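Local coordinates for protein restriction endonuclease Hpy99I (Helicobacter pylori, PDB 3GOX) that probably recognises and cleaves a specific DNA sequence as a type II restriction endonuclease of the beta-beta-alpha-Me class, with zinc ions as part of its structure, at residues 152-160 against 168-178; 24-34 against 45-56. All blocks are in the same frame, centred on the assembly; numbering follows the deposited sequence.

Contact 1: 152-160 against 168-178. With NA (sodium ion), chain G; ZN (zinc ion), chain F; nucleotides of chain D.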
loop_
_atom_site.group_PDB
_atom_site.type_symbol
_atom_site.label_atom_id
_atom_site.label_comp_id
_atom_site.label_asym_id
_atom_site.label_seq_id
_atom_site.Cartn_x
_atom_site.Cartn_y
_atom_site.Cartn_z
ATOM N N THR A 152 -2.698 -3.621 -17.245
ATOM C CA THR A 152 -3.682 -3.543 -16.134
ATOM C C THR A 152 -3.132 -3.881 -14.741
ATOM O O THR A 152 -3.858 -3.752 -13.735
ATOM C CB THR A 152 -4.971 -4.318 -16.399
ATOM O OG1 THR A 152 -4.668 -5.701 -16.555
ATOM C CG2 THR A 152 -5.684 -3.798 -17.658
ATOM N N ALA A 153 -1.875 -4.311 -14.680
ATOM C CA ALA A 153 -1.105 -4.358 -13.433
ATOM C C ALA A 153 0.373 -4.436 -13.769
ATOM O O ALA A 153 0.785 -5.057 -14.762
ATOM C CB ALA A 153 -1.521 -5.525 -12.556
ATOM N N ASN A 154 1.167 -3.810 -12.912
ATOM C CA ASN A 154 2.611 -3.849 -13.004
ATOM C C ASN A 154 3.146 -4.933 -12.067
ATOM O O ASN A 154 2.685 -5.072 -10.945
ATOM C CB ASN A 154 3.257 -2.498 -12.654
ATOM C CG ASN A 154 2.935 -1.405 -13.665
ATOM O OD1 ASN A 154 2.647 -1.679 -14.848
ATOM N ND2 ASN A 154 3.017 -0.148 -13.213
ATOM N N LEU A 155 4.116 -5.699 -12.540
ATOM C CA LEU A 155 4.704 -6.788 -11.772
ATOM C C LEU A 155 6.099 -6.437 -11.260
ATOM O O LEU A 155 6.792 -5.574 -11.818
ATOM C CB LEU A 155 4.772 -8.067 -12.602
ATOM C CG LEU A 155 3.470 -8.549 -13.231
ATOM C CD1 LEU A 155 3.698 -9.940 -13.790
ATOM C CD2 LEU A 155 2.277 -8.518 -12.284
ATOM N N VAL A 156 6.511 -7.148 -10.217
ATOM C CA VAL A 156 7.832 -6.953 -9.625
ATOM C C VAL A 156 8.462 -8.285 -9.260
ATOM O O VAL A 156 7.741 -9.268 -9.029
ATOM C CB VAL A 156 7.762 -6.086 -8.350
ATOM C CG1 VAL A 156 7.276 -4.690 -8.687
ATOM C CG2 VAL A 156 6.891 -6.748 -7.276
ATOM N N HIS A 157 9.799 -8.264 -9.242
ATOM C CA HIS A 157 10.645 -9.280 -8.612
ATOM C C HIS A 157 10.484 -9.149 -7.106
ATOM O O HIS A 157 11.022 -8.202 -6.520
ATOM C CB HIS A 157 12.145 -9.001 -8.843
ATOM C CG HIS A 157 12.604 -9.013 -10.266
ATOM N ND1 HIS A 157 12.674 -7.868 -11.031
ATOM C CD2 HIS A 157 13.135 -10.002 -11.020
ATOM C CE1 HIS A 157 13.176 -8.165 -12.215
ATOM N NE2 HIS A 157 13.470 -9.453 -12.232
ATOM N N ASP A 158 9.740 -10.038 -6.460
ATOM C CA ASP A 158 9.763 -10.041 -4.994
ATOM C C ASP A 158 10.930 -10.909 -4.493
ATOM O O ASP A 158 11.310 -11.885 -5.118
ATOM C CB ASP A 158 8.412 -10.533 -4.484
ATOM C CG ASP A 158 8.359 -10.690 -2.998
ATOM O OD1 ASP A 158 8.846 -9.791 -2.251
ATOM O OD2 ASP A 158 7.770 -11.700 -2.559
ATOM N N HIS A 159 11.535 -10.502 -3.368
ATOM C CA HIS A 159 12.646 -11.250 -2.770
ATOM C C HIS A 159 12.584 -11.215 -1.246
ATOM O O HIS A 159 11.930 -10.334 -0.644
ATOM C CB HIS A 159 13.999 -10.724 -3.293
ATOM C CG HIS A 159 14.512 -9.527 -2.564
ATOM N ND1 HIS A 159 14.023 -8.256 -2.771
ATOM C CD2 HIS A 159 15.469 -9.411 -1.616
ATOM C CE1 HIS A 159 14.655 -7.408 -1.977
ATOM N NE2 HIS A 159 15.537 -8.083 -1.267
ATOM N N ASN A 160 13.236 -12.200 -0.636
ATOM C CA ASN A 160 13.376 -12.258 0.813
ATOM C C ASN A 160 14.564 -11.389 1.244
ATOM O O ASN A 160 15.711 -11.631 0.846
ATOM C CB ASN A 160 13.539 -13.714 1.272
ATOM C CG ASN A 160 13.625 -13.852 2.788
ATOM O OD1 ASN A 160 14.541 -13.338 3.407
ATOM N ND2 ASN A 160 12.673 -14.562 3.382
ATOM N N GLU A 168 8.739 -14.887 -5.774
ATOM C CA GLU A 168 8.054 -15.012 -7.069
ATOM C C GLU A 168 7.766 -13.660 -7.694
ATOM O O GLU A 168 7.878 -12.607 -7.037
ATOM C CB GLU A 168 6.744 -15.803 -6.928
ATOM C CG GLU A 168 6.966 -17.221 -6.411
ATOM C CD GLU A 168 5.696 -17.979 -6.047
ATOM O OE1 GLU A 168 4.605 -17.649 -6.560
ATOM O OE2 GLU A 168 5.805 -18.950 -5.261
ATOM N N TRP A 169 7.414 -13.707 -8.976
ATOM C CA TRP A 169 6.817 -12.580 -9.660
ATOM C C TRP A 169 5.409 -12.403 -9.128
ATOM O O TRP A 169 4.590 -13.317 -9.197
ATOM C CB TRP A 169 6.795 -12.802 -11.179
ATOM C CG TRP A 169 8.146 -12.627 -11.805
ATOM C CD1 TRP A 169 9.082 -13.595 -12.031
ATOM C CD2 TRP A 169 8.715 -11.398 -12.284
ATOM N NE1 TRP A 169 10.193 -13.045 -12.613
ATOM C CE2 TRP A 169 9.993 -11.701 -12.795
ATOM C CE3 TRP A 169 8.253 -10.073 -12.350
ATOM C CZ2 TRP A 169 10.825 -10.728 -13.346
ATOM C CZ3 TRP A 169 9.079 -9.105 -12.893
ATOM C CH2 TRP A 169 10.351 -9.437 -13.389
ATOM N N ILE A 170 5.141 -11.208 -8.593
ATOM C CA ILE A 170 3.846 -10.869 -8.009
ATOM C C ILE A 170 3.483 -9.442 -8.447
ATOM O O ILE A 170 4.335 -8.683 -8.937
ATOM C CB ILE A 170 3.836 -10.977 -6.441
ATOM C CG1 ILE A 170 4.837 -10.010 -5.793
ATOM C CG2 ILE A 170 4.108 -12.426 -5.984
ATOM C CD1 ILE A 170 4.778 -10.014 -4.257
ATOM N N CYS A 171 2.227 -9.047 -8.253
ATOM C CA CYS A 171 1.833 -7.682 -8.607
ATOM C C CYS A 171 2.377 -6.671 -7.591
ATOM O O CYS A 171 2.629 -7.005 -6.439
ATOM C CB CYS A 171 0.316 -7.565 -8.816
ATOM S SG CYS A 171 -0.673 -7.500 -7.293
ATOM N N ASP A 172 2.592 -5.453 -8.066
ATOM C CA ASP A 172 3.121 -4.346 -7.240
ATOM C C ASP A 172 2.199 -4.067 -6.058
ATOM O O ASP A 172 2.674 -3.748 -4.972
ATOM C CB ASP A 172 3.304 -3.099 -8.135
ATOM C CG ASP A 172 3.839 -1.871 -7.385
ATOM O OD1 ASP A 172 5.058 -1.772 -7.178
ATOM O OD2 ASP A 172 3.034 -0.957 -7.083
ATOM N N SER A 173 0.897 -4.199 -6.258
ATOM C CA SER A 173 -0.065 -4.005 -5.167
ATOM C C SER A 173 0.222 -4.976 -4.023
ATOM O O SER A 173 0.332 -4.571 -2.851
ATOM C CB SER A 173 -1.474 -4.189 -5.714
ATOM O OG SER A 173 -2.465 -4.106 -4.720
ATOM N N CYS A 174 0.346 -6.262 -4.327
ATOM C CA CYS A 174 0.662 -7.265 -3.308
ATOM C C CYS A 174 2.027 -7.032 -2.683
ATOM O O CYS A 174 2.180 -7.161 -1.471
ATOM C CB CYS A 174 0.603 -8.680 -3.901
ATOM S SG CYS A 174 -1.112 -9.248 -4.096
ATOM N N ASN A 175 3.021 -6.698 -3.496
ATOM C CA ASN A 175 4.376 -6.501 -2.996
ATOM C C ASN A 175 4.433 -5.360 -1.966
ATOM O O ASN A 175 5.065 -5.490 -0.911
ATOM C CB ASN A 175 5.338 -6.220 -4.148
ATOM C CG ASN A 175 6.780 -6.202 -3.702
ATOM O OD1 ASN A 175 7.266 -7.168 -3.135
ATOM N ND2 ASN A 175 7.478 -5.100 -3.968
ATOM N N THR A 176 3.743 -4.269 -2.271
ATOM C CA THR A 176 3.721 -3.115 -1.383
ATOM C C THR A 176 2.805 -3.348 -0.178
ATOM O O THR A 176 2.914 -2.638 0.826
ATOM C CB THR A 176 3.370 -1.832 -2.151
ATOM O OG1 THR A 176 2.152 -1.985 -2.892
ATOM C CG2 THR A 176 4.526 -1.460 -3.082
ATOM N N GLY A 177 1.929 -4.349 -0.261
ATOM C CA GLY A 177 1.177 -4.844 0.886
ATOM C C GLY A 177 2.024 -5.682 1.831
ATOM O O GLY A 177 1.935 -5.537 3.061
ATOM N N LEU A 178 2.846 -6.584 1.290
ATOM C CA LEU A 178 3.778 -7.373 2.108
ATOM C C LEU A 178 4.607 -6.444 2.978
ATOM O O LEU A 178 4.821 -6.720 4.159
ATOM C CB LEU A 178 4.733 -8.203 1.230
ATOM C CG LEU A 178 4.114 -9.265 0.321
ATOM C CD1 LEU A 178 5.189 -10.027 -0.446
ATOM C CD2 LEU A 178 3.265 -10.192 1.087
HETATM NA NA NA G . 9.070 -7.570 -1.768
HETATM ZN ZN ZN F . -1.318 -9.571 -6.399
ATOM P P DA D 8 11.092 -5.723 -3.124
ATOM O OP1 DA D 8 11.074 -7.142 -2.672
ATOM O OP2 DA D 8 12.296 -4.887 -2.873
ATOM O "O5'" DA D 8 10.796 -5.732 -4.691
ATOM C "C5'" DA D 8 11.495 -4.870 -5.591
ATOM C "C4'" DA D 8 10.535 -3.885 -6.217
ATOM O "O4'" DA D 8 10.340 -2.756 -5.346
ATOM C "C3'" DA D 8 11.030 -3.273 -7.518
ATOM O "O3'" DA D 8 10.692 -4.161 -8.590
ATOM C "C2'" DA D 8 10.232 -1.984 -7.598
ATOM C "C1'" DA D 8 9.910 -1.653 -6.135
ATOM N N9 DA D 8 10.555 -0.450 -5.611
ATOM C C8 DA D 8 11.425 -0.362 -4.552
ATOM N N7 DA D 8 11.807 0.864 -4.281
ATOM C C5 DA D 8 11.154 1.633 -5.234
ATOM C C6 DA D 8 11.137 3.017 -5.480
ATOM N N6 DA D 8 11.814 3.906 -4.747
ATOM N N1 DA D 8 10.388 3.463 -6.512
ATOM C C2 DA D 8 9.700 2.569 -7.236
ATOM N N3 DA D 8 9.630 1.245 -7.099
ATOM C C4 DA D 8 10.389 0.837 -6.069
ATOM P P DG D 7 8.977 -1.618 2.304
ATOM O OP1 DG D 7 9.415 -2.614 3.313
ATOM O OP2 DG D 7 9.645 -0.297 2.231
ATOM O "O5'" DG D 7 9.099 -2.299 0.868
ATOM C "C5'" DG D 7 8.379 -3.487 0.587
ATOM C "C4'" DG D 7 8.486 -3.836 -0.879
ATOM O "O4'" DG D 7 8.014 -2.711 -1.663
ATOM C "C3'" DG D 7 9.892 -4.123 -1.402
ATOM O "O3'" DG D 7 9.786 -4.996 -2.528
ATOM C "C2'" DG D 7 10.362 -2.750 -1.841
ATOM C "C1'" DG D 7 9.083 -2.141 -2.408
ATOM N N9 DG D 7 9.004 -0.684 -2.286
ATOM C C8 DG D 7 9.597 0.095 -1.316
ATOM N N7 DG D 7 9.412 1.376 -1.497
ATOM C C5 DG D 7 8.641 1.453 -2.649
ATOM C C6 DG D 7 8.153 2.588 -3.355
ATOM O O6 DG D 7 8.337 3.787 -3.114
ATOM N N1 DG D 7 7.397 2.216 -4.464
ATOM C C2 DG D 7 7.158 0.924 -4.859
ATOM N N2 DG D 7 6.395 0.778 -5.958
ATOM N N3 DG D 7 7.629 -0.144 -4.227
ATOM C C4 DG D 7 8.358 0.192 -3.138
HETATM O O HOH W 1 10.709 -7.987 0.019
HETATM O O HOH W 2 7.725 -6.902 0.023
#
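V156 and N175 meet where this contact is tight: V156 CG2 presses against N175 CB at 3.5 Å, with the shaft of I170 beside it. V156 and I170 also exchange both backbone bonds, V156 N to I170 O being 3.0 Å. Further along, D158 and N175 converge on a sodium ion, each giving its OD1 at 2.3 Å, with carboxylate and amide planes turned 64° apart. D158 swings its carboxylate carbon trans to its own N (chi1 175°), across the strand toward the helix. O3' of DG7 and OP1 of DA8, both in chain D, and two waters complete the site. Hairpin, helix and metal together form the beta-beta-alpha-Me finger, where sodium probably stands in for the catalytic cation. N175 ND2 donates to DG7 O3' (2.7 Å), which fixes the flip of its amide, while D158 OD2 is held by a salt bridge from R167 and a hydrogen bond with Y194 OH of the second subunit. C171, at the N-cap, accepts from C174 N through SG, and C171 SG and C174 SG bind zinc together with C140 and C143. The opposite side of the hairpin is looser, with L155 and W169 partly exposed: L155 CB lies at the W169 ring edge, 4.0 Å from CE3.

Contact 2: 24-34 against 45-56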
loop_
_atom_site.group_PDB
_atom_site.type_symbol
_atom_site.label_atom_id
_atom_site.label_comp_id
_atom_site.label_asym_id
_atom_site.label_seq_id
_atom_site.Cartn_x
_atom_site.Cartn_y
_atom_site.Cartn_z
ATOM N N LEU A 24 21.587 10.762 27.317
ATOM C CA LEU A 24 20.960 10.361 28.569
ATOM C C LEU A 24 20.943 8.838 28.623
ATOM O O LEU A 24 19.979 8.199 28.207
ATOM C CB LEU A 24 19.546 10.943 28.662
ATOM C CG LEU A 24 19.440 12.466 28.614
ATOM C CD1 LEU A 24 18.001 12.949 28.364
ATOM C CD2 LEU A 24 20.027 13.129 29.861
ATOM N N GLY A 25 22.032 8.259 29.117
ATOM C CA GLY A 25 22.181 6.805 29.144
ATOM C C GLY A 25 22.135 6.246 27.730
ATOM O O GLY A 25 23.004 6.561 26.911
ATOM N N ASN A 26 21.098 5.455 27.444
ATOM C CA ASN A 26 20.901 4.845 26.120
ATOM C C ASN A 26 20.354 5.807 25.091
ATOM O O ASN A 26 20.337 5.484 23.897
ATOM C CB ASN A 26 19.901 3.679 26.186
ATOM C CG ASN A 26 20.379 2.540 27.033
ATOM O OD1 ASN A 26 21.556 2.183 27.020
ATOM N ND2 ASN A 26 19.443 1.924 27.763
ATOM N N ILE A 27 19.895 6.976 25.542
ATOM C CA ILE A 27 19.165 7.915 24.692
ATOM C C ILE A 27 20.115 8.917 24.052
ATOM O O ILE A 27 20.746 9.702 24.752
ATOM C CB ILE A 27 18.126 8.682 25.515
ATOM C CG1 ILE A 27 17.187 7.704 26.224
ATOM C CG2 ILE A 27 17.362 9.657 24.634
ATOM C CD1 ILE A 27 16.435 6.752 25.325
ATOM N N VAL A 28 20.190 8.900 22.724
ATOM C CA VAL A 28 21.082 9.816 22.007
ATOM C C VAL A 28 20.477 11.216 21.897
ATOM O O VAL A 28 19.255 11.392 21.975
ATOM C CB VAL A 28 21.443 9.320 20.577
ATOM C CG1 VAL A 28 22.231 8.010 20.653
ATOM C CG2 VAL A 28 20.202 9.222 19.668
ATOM N N PRO A 29 21.330 12.234 21.696
ATOM C CA PRO A 29 20.797 13.563 21.472
ATOM C C PRO A 29 19.788 13.625 20.334
ATOM O O PRO A 29 19.894 12.871 19.384
ATOM C CB PRO A 29 22.038 14.410 21.173
ATOM C CG PRO A 29 23.130 13.679 21.835
ATOM C CD PRO A 29 22.805 12.236 21.688
ATOM N N ASN A 30 18.801 14.514 20.484
ATOM C CA ASN A 30 17.745 14.763 19.498
ATOM C C ASN A 30 16.667 13.696 19.454
ATOM O O ASN A 30 15.724 13.788 18.660
ATOM C CB ASN A 30 18.306 15.027 18.096
ATOM C CG ASN A 30 19.194 16.230 18.060
ATOM O OD1 ASN A 30 18.968 17.177 18.793
ATOM N ND2 ASN A 30 20.225 16.193 17.231
ATOM N N SER A 31 16.743 12.741 20.378
ATOM C CA SER A 31 15.646 11.785 20.592
ATOM C C SER A 31 14.428 12.525 21.085
ATOM O O SER A 31 14.530 13.293 22.046
ATOM C CB SER A 31 16.056 10.738 21.618
ATOM O OG SER A 31 17.120 9.927 21.149
ATOM N N VAL A 32 13.277 12.297 20.452
ATOM C CA VAL A 32 12.009 12.916 20.836
ATOM C C VAL A 32 11.356 12.108 21.943
ATOM O O VAL A 32 11.256 10.882 21.891
ATOM C CB VAL A 32 11.042 13.036 19.635
ATOM C CG1 VAL A 32 9.691 13.669 20.056
ATOM C CG2 VAL A 32 11.707 13.868 18.546
ATOM N N GLY A 33 10.882 12.832 22.948
ATOM C CA GLY A 33 10.111 12.255 24.035
ATOM C C GLY A 33 8.876 13.072 24.331
ATOM O O GLY A 33 8.763 14.233 23.938
ATOM N N VAL A 34 7.937 12.433 25.021
ATOM C CA VAL A 34 6.730 13.090 25.522
ATOM C C VAL A 34 6.781 13.106 27.064
ATOM O O VAL A 34 7.194 12.128 27.722
ATOM C CB VAL A 34 5.459 12.406 24.989
ATOM C CG1 VAL A 34 5.374 10.953 25.381
ATOM C CG2 VAL A 34 4.229 13.180 25.430
ATOM N N VAL A 45 10.041 11.303 31.193
ATOM C CA VAL A 45 9.900 11.449 29.746
ATOM C C VAL A 45 9.841 10.062 29.110
ATOM O O VAL A 45 10.686 9.221 29.395
ATOM C CB VAL A 45 11.115 12.184 29.153
ATOM C CG1 VAL A 45 10.958 12.352 27.641
ATOM C CG2 VAL A 45 11.333 13.528 29.807
ATOM N N LEU A 46 8.849 9.828 28.264
ATOM C CA LEU A 46 8.835 8.608 27.419
ATOM C C LEU A 46 9.532 8.942 26.127
ATOM O O LEU A 46 8.995 9.695 25.290
ATOM C CB LEU A 46 7.408 8.128 27.124
ATOM C CG LEU A 46 7.320 6.926 26.186
ATOM C CD1 LEU A 46 8.039 5.730 26.780
ATOM C CD2 LEU A 46 5.868 6.580 25.916
ATOM N N PHE A 47 10.721 8.369 25.964
ATOM C CA PHE A 47 11.439 8.476 24.699
ATOM C C PHE A 47 10.881 7.427 23.748
ATOM O O PHE A 47 10.933 6.232 24.007
ATOM C CB PHE A 47 12.937 8.373 24.936
ATOM C CG PHE A 47 13.501 9.602 25.550
ATOM C CD1 PHE A 47 13.661 10.735 24.778
ATOM C CD2 PHE A 47 13.833 9.655 26.897
ATOM C CE1 PHE A 47 14.165 11.897 25.327
ATOM C CE2 PHE A 47 14.338 10.814 27.455
ATOM C CZ PHE A 47 14.499 11.944 26.676
ATOM N N ILE A 48 10.295 7.912 22.660
ATOM C CA ILE A 48 9.356 7.118 21.871
ATOM C C ILE A 48 10.049 6.030 21.041
ATOM O O ILE A 48 9.542 4.905 20.952
ATOM C CB ILE A 48 8.490 8.019 20.964
ATOM C CG1 ILE A 48 7.673 8.978 21.837
ATOM C CG2 ILE A 48 7.592 7.180 20.036
ATOM C CD1 ILE A 48 7.163 10.191 21.095
ATOM N N GLY A 49 11.232 6.314 20.489
ATOM C CA GLY A 49 11.937 5.315 19.672
ATOM C C GLY A 49 12.269 4.039 20.426
ATOM O O GLY A 49 12.056 2.923 19.928
ATOM N N LEU A 50 12.809 4.194 21.629
ATOM C CA LEU A 50 13.222 3.044 22.424
ATOM C C LEU A 50 12.163 2.624 23.448
ATOM O O LEU A 50 12.321 1.614 24.128
ATOM C CB LEU A 50 14.568 3.330 23.097
ATOM C CG LEU A 50 15.729 3.463 22.097
ATOM C CD1 LEU A 50 17.051 3.556 22.855
ATOM C CD2 LEU A 50 15.772 2.342 21.051
ATOM N N ASN A 51 11.084 3.409 23.548
ATOM C CA ASN A 51 9.990 3.143 24.487
ATOM C C ASN A 51 10.513 3.095 25.914
ATOM O O ASN A 51 10.144 2.202 26.674
ATOM C CB ASN A 51 9.230 1.845 24.161
ATOM C CG ASN A 51 7.833 1.812 24.767
ATOM O OD1 ASN A 51 7.150 2.839 24.851
ATOM N ND2 ASN A 51 7.394 0.626 25.178
ATOM N N GLU A 52 11.388 4.039 26.240
ATOM C CA GLU A 52 12.090 4.072 27.521
ATOM C C GLU A 52 11.617 5.294 28.306
ATOM O O GLU A 52 11.674 6.403 27.796
ATOM C CB GLU A 52 13.597 4.154 27.277
ATOM C CG GLU A 52 14.409 3.946 28.511
ATOM C CD GLU A 52 15.897 3.754 28.228
ATOM O OE1 GLU A 52 16.271 3.150 27.194
ATOM O OE2 GLU A 52 16.687 4.203 29.078
ATOM N N LEU A 53 11.145 5.066 29.535
ATOM C CA LEU A 53 10.651 6.134 30.403
ATOM C C LEU A 53 11.783 6.470 31.359
ATOM O O LEU A 53 12.255 5.601 32.100
ATOM C CB LEU A 53 9.394 5.667 31.178
ATOM C CG LEU A 53 8.114 6.513 31.054
ATOM C CD1 LEU A 53 6.965 5.940 31.882
ATOM C CD2 LEU A 53 8.357 7.934 31.434
ATOM N N LYS A 54 12.242 7.723 31.330
ATOM C CA LYS A 54 13.398 8.144 32.113
ATOM C C LYS A 54 13.103 9.415 32.882
ATOM O O LYS A 54 12.385 10.287 32.394
ATOM C CB LYS A 54 14.580 8.419 31.188
ATOM C CG LYS A 54 15.226 7.155 30.627
ATOM C CD LYS A 54 16.346 7.478 29.665
ATOM C CE LYS A 54 17.587 7.974 30.384
ATOM N NZ LYS A 54 18.353 6.899 31.087
ATOM N N ARG A 55 13.689 9.520 34.076
ATOM C CA ARG A 55 13.687 10.769 34.838
ATOM C C ARG A 55 14.788 11.696 34.326
ATOM O O ARG A 55 15.968 11.318 34.324
ATOM C CB ARG A 55 13.894 10.523 36.340
ATOM C CG ARG A 55 13.749 11.799 37.134
ATOM C CD ARG A 55 13.649 11.568 38.624
ATOM N NE ARG A 55 12.394 10.929 39.044
ATOM C CZ ARG A 55 11.174 11.478 38.968
ATOM N NH1 ARG A 55 10.980 12.691 38.449
ATOM N NH2 ARG A 55 10.123 10.789 39.403
ATOM N N VAL A 56 14.411 12.909 33.918
ATOM C CA VAL A 56 15.343 13.838 33.274
ATOM C C VAL A 56 15.196 15.240 33.858
ATOM O O VAL A 56 14.091 15.753 33.972
ATOM C CB VAL A 56 15.115 13.917 31.737
ATOM C CG1 VAL A 56 16.214 14.765 31.104
ATOM C CG2 VAL A 56 15.078 12.498 31.098
HETATM O O HOH W 3 19.113 4.795 29.440
HETATM O O HOH W 4 12.713 8.869 20.574
#
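I27 sits over one face of the F47 ring, crossing it obliquely, and the other side chains can be placed from that pair. Its CG2 methyl stands over the middle of the ring, 3.8 Å from the centroid and only 10° off the normal, a clean CH-pi contact. I27 CG2 is trans to the backbone N, and CG1 beside that N (chi1 -56°) then runs off across the ring toward K54. V45 CG1 covers the opposite ring face, displaced toward the rim. In the ring plane the S31 carbonyl comes up to the edge, its O 3.6 Å from F47 CE1. L24 crosses F47 at about a right angle, placing CD1 4.0 Å from F47 CZ and also against V56. G33, the strand partner of F47, has no side chain and brings its CA close to the ring.

K54 slides past I27 in the opposite direction, CD to I27 CG1 at 3.5 Å. Bends at its third and fourth torsions bring NZ back over the type II' turn L24-I27, where a water joins it to N26 N and E52 OE2. N26 crosses E52 with amide and carboxylate planes 80° apart; their bond, N26 ND2 to E52 OE1 at 3.4 Å, is straight but weak, at the solvent side, where N26 is exposed.

Beyond the ring, V34 and L46 lie side by side, pointing the same way, and V34 N reaches L46 O at 2.9 Å. I48 N bonds to V32 O, while V137 of the second subunit packs on V34 and I48. N51 and E52 both face F47 in a G1 beta bulge. Strand order and family mark an SH3-like barrel, and 24-31 probably corresponds to its RT loop, folded onto the sheet.

Contact 2 comes first along the chain and is closed before contact 1 opens. They sit on opposite sides of the chain's centre, with centres 37 Å apart and nearest atoms about 20 Å apart, and they share no strand or helix: contact 2 belongs to the five-stranded antiparallel sheet of the SH3-like domain, contact 1 to the hairpin and helix of the endonuclease VII-like domain. Between them lies the region holding the zinc site of C78, C81, C107 and C110. Contact 1 meets DNA directly, whereas the nearest atom of contact 2 is about 14 Å from it. Both touch the second subunit, so the two distant domains each contribute to the dimer around the DNA.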